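Local atomic coordinates of sugar phosphate isomerase/epimerase (Parabacteroides distasonis, PDB entry 3L23), a protein that probably acts as a metal-dependent sugar isomerase or epimerase of the xylose isomerase-like TIM-barrel family and binds a magnesium ion. Residues F96-E101 with L125-M130; P131-T134 with E138-L141; D144-A149 with T160-H165; K204-S209 with P235-V240. All coordinates share one frame; numbering follows the deposited sequence.

Contact 1: residues F96-E101 with L125-M130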
loop_
_atom_site.group_PDB
_atom_site.type_symbol
_atom_site.label_atom_id
_atom_site.label_comp_id
_atom_site.label_asym_id
_atom_site.label_seq_id
_atom_site.Cartn_x
_atom_site.Cartn_y
_atom_site.Cartn_z
ATOM N N PHE A 96 2.346 -12.885 11.360
ATOM C CA PHE A 96 2.743 -11.642 12.015
ATOM C C PHE A 96 4.043 -11.763 12.774
ATOM O O PHE A 96 4.795 -10.796 12.859
ATOM C CB PHE A 96 1.677 -11.176 13.024
ATOM C CG PHE A 96 0.543 -10.455 12.412
ATOM C CD1 PHE A 96 0.655 -9.104 12.073
ATOM C CD2 PHE A 96 -0.662 -11.104 12.187
ATOM C CE1 PHE A 96 -0.408 -8.421 11.513
ATOM C CE2 PHE A 96 -1.730 -10.419 11.604
ATOM C CZ PHE A 96 -1.601 -9.080 11.268
ATOM N N LYS A 97 4.283 -12.915 13.365
ATOM C CA LYS A 97 5.476 -13.114 14.177
ATOM C C LYS A 97 6.552 -13.683 13.292
ATOM O O LYS A 97 6.527 -14.860 12.952
ATOM C CB LYS A 97 5.217 -14.023 15.368
ATOM C CG LYS A 97 6.441 -14.136 16.257
ATOM N N TYR A 98 7.504 -12.844 12.922
ATOM C CA TYR A 98 8.553 -13.261 12.029
ATOM C C TYR A 98 9.592 -13.959 12.896
ATOM O O TYR A 98 9.766 -13.671 14.096
ATOM C CB TYR A 98 9.096 -12.069 11.237
ATOM C CG TYR A 98 8.240 -11.619 10.078
ATOM C CD1 TYR A 98 6.873 -11.956 9.986
ATOM C CD2 TYR A 98 8.788 -10.826 9.069
ATOM C CE1 TYR A 98 6.106 -11.496 8.914
ATOM C CE2 TYR A 98 8.045 -10.386 8.013
ATOM C CZ TYR A 98 6.698 -10.729 7.934
ATOM O OH TYR A 98 5.931 -10.308 6.898
ATOM N N SER A 99 10.230 -14.950 12.321
ATOM C CA SER A 99 11.254 -15.691 13.003
ATOM C C SER A 99 12.078 -16.370 11.949
ATOM O O SER A 99 11.669 -16.442 10.802
ATOM C CB SER A 99 10.673 -16.783 13.919
ATOM O OG SER A 99 9.965 -17.755 13.147
ATOM N N LYS A 100 13.229 -16.889 12.353
ATOM C CA LYS A 100 14.068 -17.617 11.418
ATOM C C LYS A 100 13.301 -18.850 10.952
ATOM O O LYS A 100 13.302 -19.177 9.764
ATOM C CB LYS A 100 15.424 -17.955 12.058
ATOM C CG LYS A 100 16.255 -16.672 12.275
ATOM C CD LYS A 100 17.682 -16.909 12.773
ATOM C CE LYS A 100 17.711 -17.279 14.213
ATOM N NZ LYS A 100 19.080 -17.499 14.745
ATOM N N GLU A 101 12.605 -19.498 11.884
ATOM C CA GLU A 101 11.821 -20.697 11.600
ATOM C C GLU A 101 10.731 -20.555 10.533
ATOM O O GLU A 101 10.554 -21.492 9.747
ATOM C CB GLU A 101 11.167 -21.226 12.882
ATOM C CG GLU A 101 12.150 -21.810 13.888
ATOM N N LEU A 125 4.532 -4.806 -6.214
ATOM C CA LEU A 125 3.991 -5.798 -5.274
ATOM C C LEU A 125 4.384 -5.298 -3.884
ATOM O O LEU A 125 5.576 -5.124 -3.588
ATOM C CB LEU A 125 4.569 -7.183 -5.565
ATOM C CG LEU A 125 3.918 -8.340 -4.815
ATOM C CD1 LEU A 125 2.423 -8.427 -5.056
ATOM C CD2 LEU A 125 4.628 -9.680 -5.152
ATOM N N ILE A 126 3.376 -5.052 -3.042
ATOM C CA ILE A 126 3.549 -4.278 -1.801
ATOM C C ILE A 126 2.885 -4.973 -0.606
ATOM O O ILE A 126 1.761 -5.444 -0.702
ATOM C CB ILE A 126 2.969 -2.856 -1.963
ATOM C CG1 ILE A 126 3.746 -2.066 -3.027
ATOM C CG2 ILE A 126 2.947 -2.096 -0.630
ATOM C CD1 ILE A 126 3.192 -0.712 -3.494
ATOM N N GLN A 127 3.625 -5.069 0.501
ATOM C CA GLN A 127 3.118 -5.550 1.795
ATOM C C GLN A 127 2.628 -4.340 2.588
ATOM O O GLN A 127 3.407 -3.413 2.821
ATOM C CB GLN A 127 4.196 -6.263 2.587
ATOM C CG GLN A 127 3.693 -6.687 3.943
ATOM C CD GLN A 127 4.670 -7.558 4.643
ATOM O OE1 GLN A 127 5.422 -8.307 3.992
ATOM N NE2 GLN A 127 4.676 -7.498 5.983
ATOM N N PRO A 128 1.331 -4.309 2.941
ATOM C CA PRO A 128 0.769 -3.141 3.678
ATOM C C PRO A 128 0.603 -3.255 5.177
ATOM O O PRO A 128 0.273 -2.250 5.807
ATOM C CB PRO A 128 -0.599 -3.002 3.035
ATOM C CG PRO A 128 -1.021 -4.440 2.863
ATOM C CD PRO A 128 0.248 -5.211 2.499
HETATM N N MSE A 129 0.811 -4.426 5.784
HETATM C CA MSE A 129 0.636 -4.602 7.218
HETATM C C MSE A 129 1.963 -4.885 7.927
HETATM O O MSE A 129 2.744 -5.676 7.469
HETATM C CB MSE A 129 -0.348 -5.748 7.533
HETATM C CG MSE A 129 -0.737 -5.872 9.022
HETATM SE SE MSE A 129 -1.673 -4.168 9.671
HETATM C CE MSE A 129 -2.664 -4.015 8.183
HETATM N N MSE A 130 2.186 -4.212 9.055
HETATM C CA MSE A 130 3.406 -4.379 9.820
HETATM C C MSE A 130 3.426 -5.710 10.578
HETATM O O MSE A 130 2.430 -6.080 11.251
HETATM C CB MSE A 130 3.549 -3.229 10.843
HETATM C CG MSE A 130 4.958 -3.073 11.339
HETATM SE SE MSE A 130 5.122 -1.741 12.751
HETATM C CE MSE A 130 4.441 -2.636 14.112
HETATM O O HOH W 1 7.396 -10.348 4.237
#
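Tyr-98 and Gln-127 approach each other from opposite directions at the C-terminal end of a strand of the TIM barrel, where the loop 96-101, leading into helix 103-119, folds against strand 124-127 and the turn after it. This is the enclosed half of the contact. The glutamine chain leaves with CG anti to its backbone N (chi1 177°) and stays extended, which carries the amide out to the phenol oxygen. NE2 of Gln-127 donates to Tyr-98 OH over 3.2 Å in a bent bond, the hydroxyl lying somewhat out of the amide plane. A water joins the same two groups again, 3.0 Å from Tyr-98 OH and donating to Gln-127 OE1. Side chains of helix 136-155, among them Val-142 and Phe-146, close in around the tyrosine. A leucine in place of Gln-127 would probably leave the buried Tyr-98 hydroxyl without its amide donor and take one acceptor from the water.

The other half is looser and partly exposed. Here the Phe-96 ring has CE1 3.6 Å from CG of the selenomethionine Met-129, met obliquely, while the carbonyl oxygen of Met-130 lies at the ring edge. A second bond from NE2 fixes how the amide is turned: Gln-127 NE2 donates to Met-129 O at 3.0 Å, almost straight (178°) and in the amide plane.

Contact 2: residues P131-T134 with E138-L141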
loop_
_atom_site.group_PDB
_atom_site.type_symbol
_atom_site.label_atom_id
_atom_site.label_comp_id
_atom_site.label_asym_id
_atom_site.label_seq_id
_atom_site.Cartn_x
_atom_site.Cartn_y
_atom_site.Cartn_z
ATOM N N PRO A 131 4.554 -6.475 10.471
ATOM C CA PRO A 131 4.724 -7.603 11.376
ATOM C C PRO A 131 4.826 -7.149 12.826
ATOM O O PRO A 131 4.921 -5.962 13.120
ATOM C CB PRO A 131 6.060 -8.251 10.933
ATOM C CG PRO A 131 6.367 -7.709 9.628
ATOM C CD PRO A 131 5.673 -6.364 9.514
ATOM N N THR A 132 4.762 -8.102 13.725
ATOM C CA THR A 132 4.990 -7.797 15.123
ATOM C C THR A 132 6.420 -7.289 15.337
ATOM O O THR A 132 7.378 -8.032 15.081
ATOM C CB THR A 132 4.796 -9.057 15.970
ATOM O OG1 THR A 132 3.454 -9.529 15.797
ATOM C CG2 THR A 132 5.061 -8.790 17.452
ATOM N N ILE A 133 6.558 -6.042 15.801
ATOM C CA ILE A 133 7.853 -5.441 16.102
ATOM C C ILE A 133 7.758 -4.666 17.437
ATOM O O ILE A 133 7.018 -3.663 17.507
ATOM C CB ILE A 133 8.332 -4.478 15.019
ATOM C CG1 ILE A 133 8.449 -5.191 13.648
ATOM C CG2 ILE A 133 9.663 -3.841 15.443
ATOM C CD1 ILE A 133 8.628 -4.258 12.419
ATOM N N THR A 134 8.449 -5.150 18.463
ATOM C CA THR A 134 8.509 -4.476 19.770
ATOM C C THR A 134 9.918 -4.139 20.262
ATOM O O THR A 134 10.078 -3.516 21.336
ATOM C CB THR A 134 7.797 -5.312 20.836
ATOM O OG1 THR A 134 8.479 -6.547 21.021
ATOM C CG2 THR A 134 6.370 -5.602 20.414
ATOM N N GLU A 138 13.858 -7.388 16.773
ATOM C CA GLU A 138 12.750 -7.817 15.940
ATOM C C GLU A 138 12.701 -6.994 14.669
ATOM O O GLU A 138 12.439 -7.525 13.591
ATOM C CB GLU A 138 11.380 -7.728 16.687
ATOM C CG GLU A 138 11.234 -8.831 17.692
ATOM C CD GLU A 138 10.088 -8.671 18.666
ATOM O OE1 GLU A 138 9.286 -7.739 18.525
ATOM O OE2 GLU A 138 10.008 -9.535 19.582
ATOM N N ALA A 139 12.937 -5.688 14.778
ATOM C CA ALA A 139 12.918 -4.867 13.592
ATOM C C ALA A 139 14.015 -5.267 12.618
ATOM O O ALA A 139 13.799 -5.300 11.393
ATOM C CB ALA A 139 13.044 -3.355 13.956
ATOM N N LYS A 140 15.199 -5.551 13.157
ATOM C CA LYS A 140 16.316 -6.007 12.330
ATOM C C LYS A 140 15.937 -7.218 11.498
ATOM O O LYS A 140 16.119 -7.219 10.282
ATOM C CB LYS A 140 17.519 -6.358 13.193
ATOM C CG LYS A 140 18.207 -5.202 13.853
ATOM C CD LYS A 140 19.379 -5.704 14.650
ATOM C CE LYS A 140 19.972 -4.667 15.559
ATOM N NZ LYS A 140 21.051 -5.288 16.368
ATOM N N LEU A 141 15.422 -8.251 12.159
ATOM C CA LEU A 141 15.036 -9.490 11.493
ATOM C C LEU A 141 13.964 -9.252 10.455
ATOM O O LEU A 141 14.037 -9.808 9.355
ATOM C CB LEU A 141 14.582 -10.558 12.526
ATOM C CG LEU A 141 14.228 -11.929 11.938
ATOM C CD1 LEU A 141 15.434 -12.582 11.225
ATOM C CD2 LEU A 141 13.730 -12.850 13.005
#
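The carboxylate of Glu-138 receives Thr-134 twice on one oxygen, once end-on and once from above its plane. Thr-134 N meets OE1 of Glu-138 at 2.7 Å, nearly in line with the C-O bond, whereas Thr-134 OG1 donates to the same OE1 from 2.9 Å, lifted 36° out of the carboxylate plane. Two donors of one residue thus grip this oxygen and hold the glutamate end beside the loop. The glutamate can reach back because CG stands beside its own backbone N, opposite the carbonyl carbon (chi1 -74°), and the rest of the chain is extended.

Next to this polar pair lies an apolar one. CG2 of Ile-133 packs on CB of Ala-139 at 3.7 Å, and both side chains are covered by helix 198-205, through Ile-198 and Met-202 for the isoleucine and Leu-201 for the alanine.

Between the two segments Thr-135 accepts a hydrogen bond from Glu-138 N on its OG1, as an N-cap residue does for helix 136-155. Glu-138, in the first turn, folds back onto Thr-134, the residue before the N-cap, adding a side-chain tie to the N-capped start of the helix after barrel strand 124-127.

Contact 3: residues D144-A149 with T160-H165. With MG (magnesium ion), chain B.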
loop_
_atom_site.group_PDB
_atom_site.type_symbol
_atom_site.label_atom_id
_atom_site.label_comp_id
_atom_site.label_asym_id
_atom_site.label_seq_id
_atom_site.Cartn_x
_atom_site.Cartn_y
_atom_site.Cartn_z
ATOM N N ASP A 144 15.725 -7.867 7.382
ATOM C CA ASP A 144 16.429 -8.895 6.652
ATOM C C ASP A 144 15.456 -9.727 5.814
ATOM O O ASP A 144 15.776 -10.120 4.688
ATOM C CB ASP A 144 17.140 -9.821 7.635
ATOM C CG ASP A 144 18.280 -9.152 8.358
ATOM O OD1 ASP A 144 18.839 -8.180 7.811
ATOM O OD2 ASP A 144 18.671 -9.653 9.442
ATOM N N ILE A 145 14.276 -10.004 6.374
ATOM C CA ILE A 145 13.262 -10.786 5.684
ATOM C C ILE A 145 12.751 -9.974 4.470
ATOM O O ILE A 145 12.567 -10.532 3.379
ATOM C CB ILE A 145 12.132 -11.274 6.687
ATOM C CG1 ILE A 145 12.696 -12.381 7.580
ATOM C CG2 ILE A 145 10.843 -11.709 5.969
ATOM C CD1 ILE A 145 11.869 -12.689 8.867
ATOM N N PHE A 146 12.532 -8.682 4.633
ATOM C CA PHE A 146 12.098 -7.842 3.513
ATOM C C PHE A 146 13.149 -7.847 2.383
ATOM O O PHE A 146 12.812 -7.920 1.181
ATOM C CB PHE A 146 11.861 -6.406 3.966
ATOM C CG PHE A 146 10.610 -6.186 4.855
ATOM C CD1 PHE A 146 9.665 -7.178 5.088
ATOM C CD2 PHE A 146 10.378 -4.923 5.379
ATOM C CE1 PHE A 146 8.539 -6.920 5.906
ATOM C CE2 PHE A 146 9.252 -4.658 6.164
ATOM C CZ PHE A 146 8.345 -5.650 6.411
ATOM N N ASN A 147 14.426 -7.744 2.769
ATOM C CA ASN A 147 15.518 -7.753 1.783
ATOM C C ASN A 147 15.493 -9.080 1.004
ATOM O O ASN A 147 15.615 -9.093 -0.213
ATOM C CB ASN A 147 16.899 -7.588 2.432
ATOM C CG ASN A 147 17.196 -6.173 2.865
ATOM O OD1 ASN A 147 16.631 -5.205 2.343
ATOM N ND2 ASN A 147 18.116 -6.036 3.804
ATOM N N GLN A 148 15.314 -10.193 1.711
ATOM C CA GLN A 148 15.306 -11.505 1.047
ATOM C C GLN A 148 14.037 -11.666 0.205
ATOM O O GLN A 148 14.094 -12.270 -0.868
ATOM C CB GLN A 148 15.402 -12.651 2.035
ATOM C CG GLN A 148 15.595 -13.969 1.301
ATOM C CD GLN A 148 15.758 -15.182 2.208
ATOM O OE1 GLN A 148 15.641 -15.086 3.434
ATOM N NE2 GLN A 148 16.008 -16.329 1.596
ATOM N N ALA A 149 12.898 -11.152 0.681
ATOM C CA ALA A 149 11.635 -11.188 -0.096
ATOM C C ALA A 149 11.830 -10.517 -1.439
ATOM O O ALA A 149 11.363 -11.010 -2.457
ATOM C CB ALA A 149 10.454 -10.524 0.673
ATOM N N THR A 160 10.862 -4.235 -9.626
ATOM C CA THR A 160 10.810 -3.284 -8.493
ATOM C C THR A 160 11.118 -3.882 -7.118
ATOM O O THR A 160 11.392 -3.140 -6.181
ATOM C CB THR A 160 9.451 -2.567 -8.421
ATOM O OG1 THR A 160 8.391 -3.536 -8.418
ATOM C CG2 THR A 160 9.291 -1.601 -9.595
ATOM N N GLY A 161 11.090 -5.202 -6.993
ATOM C CA GLY A 161 11.390 -5.857 -5.734
ATOM C C GLY A 161 10.255 -5.783 -4.719
ATOM O O GLY A 161 9.082 -6.003 -5.066
ATOM N N PHE A 162 10.613 -5.440 -3.479
ATOM C CA PHE A 162 9.692 -5.455 -2.344
ATOM C C PHE A 162 9.279 -4.035 -1.972
ATOM O O PHE A 162 10.137 -3.187 -1.676
ATOM C CB PHE A 162 10.357 -6.141 -1.126
ATOM C CG PHE A 162 9.493 -6.177 0.096
ATOM C CD1 PHE A 162 8.581 -7.222 0.295
ATOM C CD2 PHE A 162 9.557 -5.178 1.034
ATOM C CE1 PHE A 162 7.793 -7.269 1.443
ATOM C CE2 PHE A 162 8.729 -5.223 2.176
ATOM C CZ PHE A 162 7.863 -6.260 2.357
ATOM N N GLY A 163 7.978 -3.756 -2.009
ATOM C CA GLY A 163 7.464 -2.480 -1.541
ATOM C C GLY A 163 6.791 -2.625 -0.197
ATOM O O GLY A 163 6.151 -3.647 0.072
ATOM N N TYR A 164 6.866 -1.570 0.618
ATOM C CA TYR A 164 6.273 -1.565 1.958
ATOM C C TYR A 164 5.364 -0.355 2.167
ATOM O O TYR A 164 5.809 0.791 1.988
ATOM C CB TYR A 164 7.365 -1.577 3.056
ATOM C CG TYR A 164 6.749 -1.748 4.440
ATOM C CD1 TYR A 164 6.332 -2.986 4.891
ATOM C CD2 TYR A 164 6.472 -0.627 5.236
ATOM C CE1 TYR A 164 5.710 -3.112 6.131
ATOM C CE2 TYR A 164 5.866 -0.757 6.457
ATOM C CZ TYR A 164 5.485 -2.006 6.884
ATOM O OH TYR A 164 4.884 -2.169 8.104
ATOM N N HIS A 165 4.118 -0.628 2.584
ATOM C CA HIS A 165 3.103 0.401 2.905
ATOM C C HIS A 165 2.885 0.456 4.410
ATOM O O HIS A 165 2.655 -0.556 5.091
ATOM C CB HIS A 165 1.785 0.119 2.137
ATOM C CG HIS A 165 0.559 0.790 2.700
ATOM N ND1 HIS A 165 -0.043 0.367 3.868
ATOM C CD2 HIS A 165 -0.215 1.806 2.232
ATOM C CE1 HIS A 165 -1.117 1.103 4.109
ATOM N NE2 HIS A 165 -1.246 1.985 3.129
HETATM MG MG MG B . -3.090 3.190 2.724
HETATM O O HOH W 2 -3.797 2.622 4.650
HETATM O O HOH W 3 -3.878 0.999 2.307
#
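His-165 NE2 binds the magnesium ion at 2.2 Å, and two waters together with Asp-216, His-242 and Glu-275 complete the site. A hydrogen bond from His-165 ND1 to Pro-128 O helps orient the imidazole. Behind this residue, the other side of strand 162-165 meets helix 144-149 through a buried aromatic cluster. Phe-162, its CG opposite the backbone N (chi1 179°), reaches out to the helix. Phe-146 and Phe-162 form an offset stack, their centroids 4.5 Å apart and planes inclined by 27°, with CZ of Phe-162 only 3.4 Å from Phe-146 CD1. CB of Phe-146 adds an off-centre CH-pi contact to the Phe-162 ring. Further along, Phe-146 CE2 touches Tyr-164 CD1 obliquely at 3.6 Å; the tyrosine hydroxyl is hydrogen-bonded to Glu-170. Ala-149 CB lies 3.8 Å from Phe-162 CD1. Cutting Phe-146 back to an alanine would probably open a gap between helix and strand and strip Phe-162 of its stacking partner.

The axis of 144-149 passes 8.5 Å from that of 162-165, their directions 135° apart. Both belong to the beta-alpha-beta unit of strand 124-127, helix 136-155 and strand 162-165, with Trp-110 of helix 103-119 against Ala-149 and strand 211-216 pairing with strand 162-165.

Contact 4: residues K204-S209 with P235-V240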
loop_
_atom_site.group_PDB
_atom_site.type_symbol
_atom_site.label_atom_id
_atom_site.label_comp_id
_atom_site.label_asym_id
_atom_site.label_seq_id
_atom_site.Cartn_x
_atom_site.Cartn_y
_atom_site.Cartn_z
ATOM N N LYS A 204 16.630 2.552 7.597
ATOM C CA LYS A 204 18.076 2.351 7.813
ATOM C C LYS A 204 18.597 0.975 7.404
ATOM O O LYS A 204 19.724 0.848 6.868
ATOM C CB LYS A 204 18.411 2.579 9.289
ATOM C CG LYS A 204 19.878 2.492 9.604
ATOM C CD LYS A 204 20.202 2.945 11.005
ATOM C CE LYS A 204 19.654 2.059 12.070
ATOM N NZ LYS A 204 20.721 2.005 13.145
ATOM N N ASP A 205 17.819 -0.055 7.706
ATOM C CA ASP A 205 18.286 -1.430 7.647
ATOM C C ASP A 205 17.706 -2.279 6.528
ATOM O O ASP A 205 17.938 -3.482 6.499
ATOM C CB ASP A 205 18.020 -2.102 8.989
ATOM C CG ASP A 205 18.917 -1.567 10.096
ATOM O OD1 ASP A 205 20.074 -1.201 9.806
ATOM O OD2 ASP A 205 18.481 -1.539 11.255
ATOM N N THR A 206 16.995 -1.655 5.604
ATOM C CA THR A 206 16.590 -2.303 4.353
ATOM C C THR A 206 17.505 -1.737 3.264
ATOM O O THR A 206 17.971 -0.609 3.359
ATOM C CB THR A 206 15.144 -2.098 3.991
ATOM O OG1 THR A 206 14.821 -0.701 3.978
ATOM C CG2 THR A 206 14.267 -2.836 4.989
ATOM N N ASP A 207 17.819 -2.568 2.291
ATOM C CA ASP A 207 18.774 -2.264 1.203
ATOM C C ASP A 207 18.012 -1.426 0.179
ATOM O O ASP A 207 17.033 -1.908 -0.386
ATOM C CB ASP A 207 19.249 -3.584 0.608
ATOM C CG ASP A 207 20.261 -3.429 -0.501
ATOM O OD1 ASP A 207 20.233 -2.395 -1.206
ATOM O OD2 ASP A 207 21.084 -4.379 -0.663
ATOM N N PRO A 208 18.468 -0.187 -0.102
ATOM C CA PRO A 208 17.719 0.638 -1.068
ATOM C C PRO A 208 17.631 0.093 -2.482
ATOM O O PRO A 208 16.749 0.525 -3.237
ATOM C CB PRO A 208 18.494 1.953 -1.105
ATOM C CG PRO A 208 19.328 1.958 0.094
ATOM C CD PRO A 208 19.649 0.525 0.405
ATOM N N SER A 209 18.485 -0.846 -2.834
ATOM C CA SER A 209 18.461 -1.455 -4.153
ATOM C C SER A 209 17.440 -2.587 -4.195
ATOM O O SER A 209 17.197 -3.162 -5.248
ATOM C CB SER A 209 19.838 -2.002 -4.537
ATOM O OG SER A 209 20.150 -3.191 -3.810
ATOM N N PRO A 235 14.214 10.877 -0.429
ATOM C CA PRO A 235 13.678 10.915 -1.795
ATOM C C PRO A 235 14.075 9.687 -2.593
ATOM O O PRO A 235 13.420 9.360 -3.568
ATOM C CB PRO A 235 14.338 12.165 -2.398
ATOM C CG PRO A 235 15.523 12.412 -1.612
ATOM C CD PRO A 235 15.234 11.921 -0.220
ATOM N N ASP A 236 15.133 9.004 -2.173
ATOM C CA ASP A 236 15.588 7.768 -2.814
ATOM C C ASP A 236 14.777 6.508 -2.437
ATOM O O ASP A 236 14.920 5.465 -3.090
ATOM C CB ASP A 236 17.077 7.512 -2.492
ATOM C CG ASP A 236 17.402 7.458 -0.958
ATOM O OD1 ASP A 236 16.840 8.234 -0.114
ATOM O OD2 ASP A 236 18.322 6.656 -0.611
ATOM N N ARG A 237 13.986 6.590 -1.372
ATOM C CA ARG A 237 13.311 5.413 -0.823
ATOM C C ARG A 237 11.800 5.411 -1.006
ATOM O O ARG A 237 11.189 4.353 -1.072
ATOM C CB ARG A 237 13.591 5.336 0.680
ATOM C CG ARG A 237 15.068 5.396 1.056
ATOM C CD ARG A 237 15.915 4.331 0.365
ATOM N NE ARG A 237 15.434 2.956 0.491
ATOM C CZ ARG A 237 15.574 2.181 1.558
ATOM N NH1 ARG A 237 16.140 2.617 2.660
ATOM N NH2 ARG A 237 15.124 0.943 1.526
ATOM N N ILE A 238 11.185 6.588 -1.021
ATOM C CA ILE A 238 9.711 6.668 -1.093
ATOM C C ILE A 238 9.316 6.863 -2.547
ATOM O O ILE A 238 9.547 7.941 -3.093
ATOM C CB ILE A 238 9.176 7.802 -0.212
ATOM C CG1 ILE A 238 9.530 7.524 1.270
ATOM C CG2 ILE A 238 7.667 7.942 -0.472
ATOM C CD1 ILE A 238 9.481 8.755 2.200
ATOM N N LYS A 239 8.780 5.821 -3.173
ATOM C CA LYS A 239 8.572 5.778 -4.612
ATOM C C LYS A 239 7.125 5.808 -5.068
ATOM O O LYS A 239 6.872 6.015 -6.249
ATOM C CB LYS A 239 9.200 4.513 -5.158
ATOM C CG LYS A 239 10.689 4.420 -4.877
ATOM C CD LYS A 239 11.521 4.967 -5.979
ATOM C CE LYS A 239 13.047 4.777 -5.697
ATOM N NZ LYS A 239 13.426 3.359 -5.286
ATOM N N VAL A 240 6.190 5.571 -4.150
ATOM C CA VAL A 240 4.756 5.552 -4.454
ATOM C C VAL A 240 4.045 6.182 -3.274
ATOM O O VAL A 240 4.540 6.089 -2.180
ATOM C CB VAL A 240 4.244 4.091 -4.651
ATOM C CG1 VAL A 240 2.780 4.071 -5.096
ATOM C CG2 VAL A 240 5.140 3.314 -5.671
HETATM O O HOH W 4 14.625 2.261 -2.196
HETATM O O HOH W 5 16.613 3.465 -4.363
#
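The two backbones keep their distance, CA of Pro-208 and CA of Arg-237 being the nearest at 6.5 Å, where the turn after helix 198-205 passes the residues that lead into strand 238-243. Arg-237 bridges the interval. Its chain is bent at two successive torsions (chi2 -55°, chi3 -52°), which curls the guanidinium round so that one face lies against Pro-208, whose CA sits 3.3 Å above the plane; the ring carbon CB of Pro-208 is 3.6 Å from Arg-237 NE.

The guanidinium edges are used for hydrogen bonds. NH2 of Arg-237 donates to Thr-206 OG1 over 3.0 Å, with the hydroxyl near the guanidinium plane and the bond fairly straight at 162°. The hydroxyl of Thr-206 is bonded in turn to Met-202 O. Leu-203 O takes NH1 and Val-211 O takes NH2, so this buried cation is satisfied largely by carbonyl oxygens, among them one from the last turn of the helix. A water at the guanidinium edge accepts from Arg-237 NE at 2.9 Å and donates to Pro-208 O. A second water links Pro-208 O to Asp-236 O on the more exposed side.

Within 204-209, OD1 of Asp-207 accepts Ser-209 N at 2.8 Å, an Asx turn around Pro-208, and Ser-209 OG at 2.7 Å adds a second bond from the same face of the carboxylate. Arg-237 thus joins two successive helix-to-strand connections at the N-terminal end of the strands of the TIM barrel, one entering strand 211-216 and the other its parallel neighbour 238-243.

Contacts 1 to 4 follow one another along the chain without overlap, all within the TIM barrel. Contacts 1 and 2, centres about 9 Å apart, touch on the C-terminal side, where Phe-96 O lies 2.8 Å from Thr-132 N. Contacts 2 and 3 share helix 136-155, the one at its first turns and the other further along. Strands 124-127 and 162-165 pair side by side, joining contacts 1 and 3, whose centres are about 10 Å apart. Contact 4 lies about 10 Å from contact 3 between centres and meets it where Asn-147 OD1 approaches Asp-207 N. Together they link successive barrel units around the wall that carries magnesium ligand His-165.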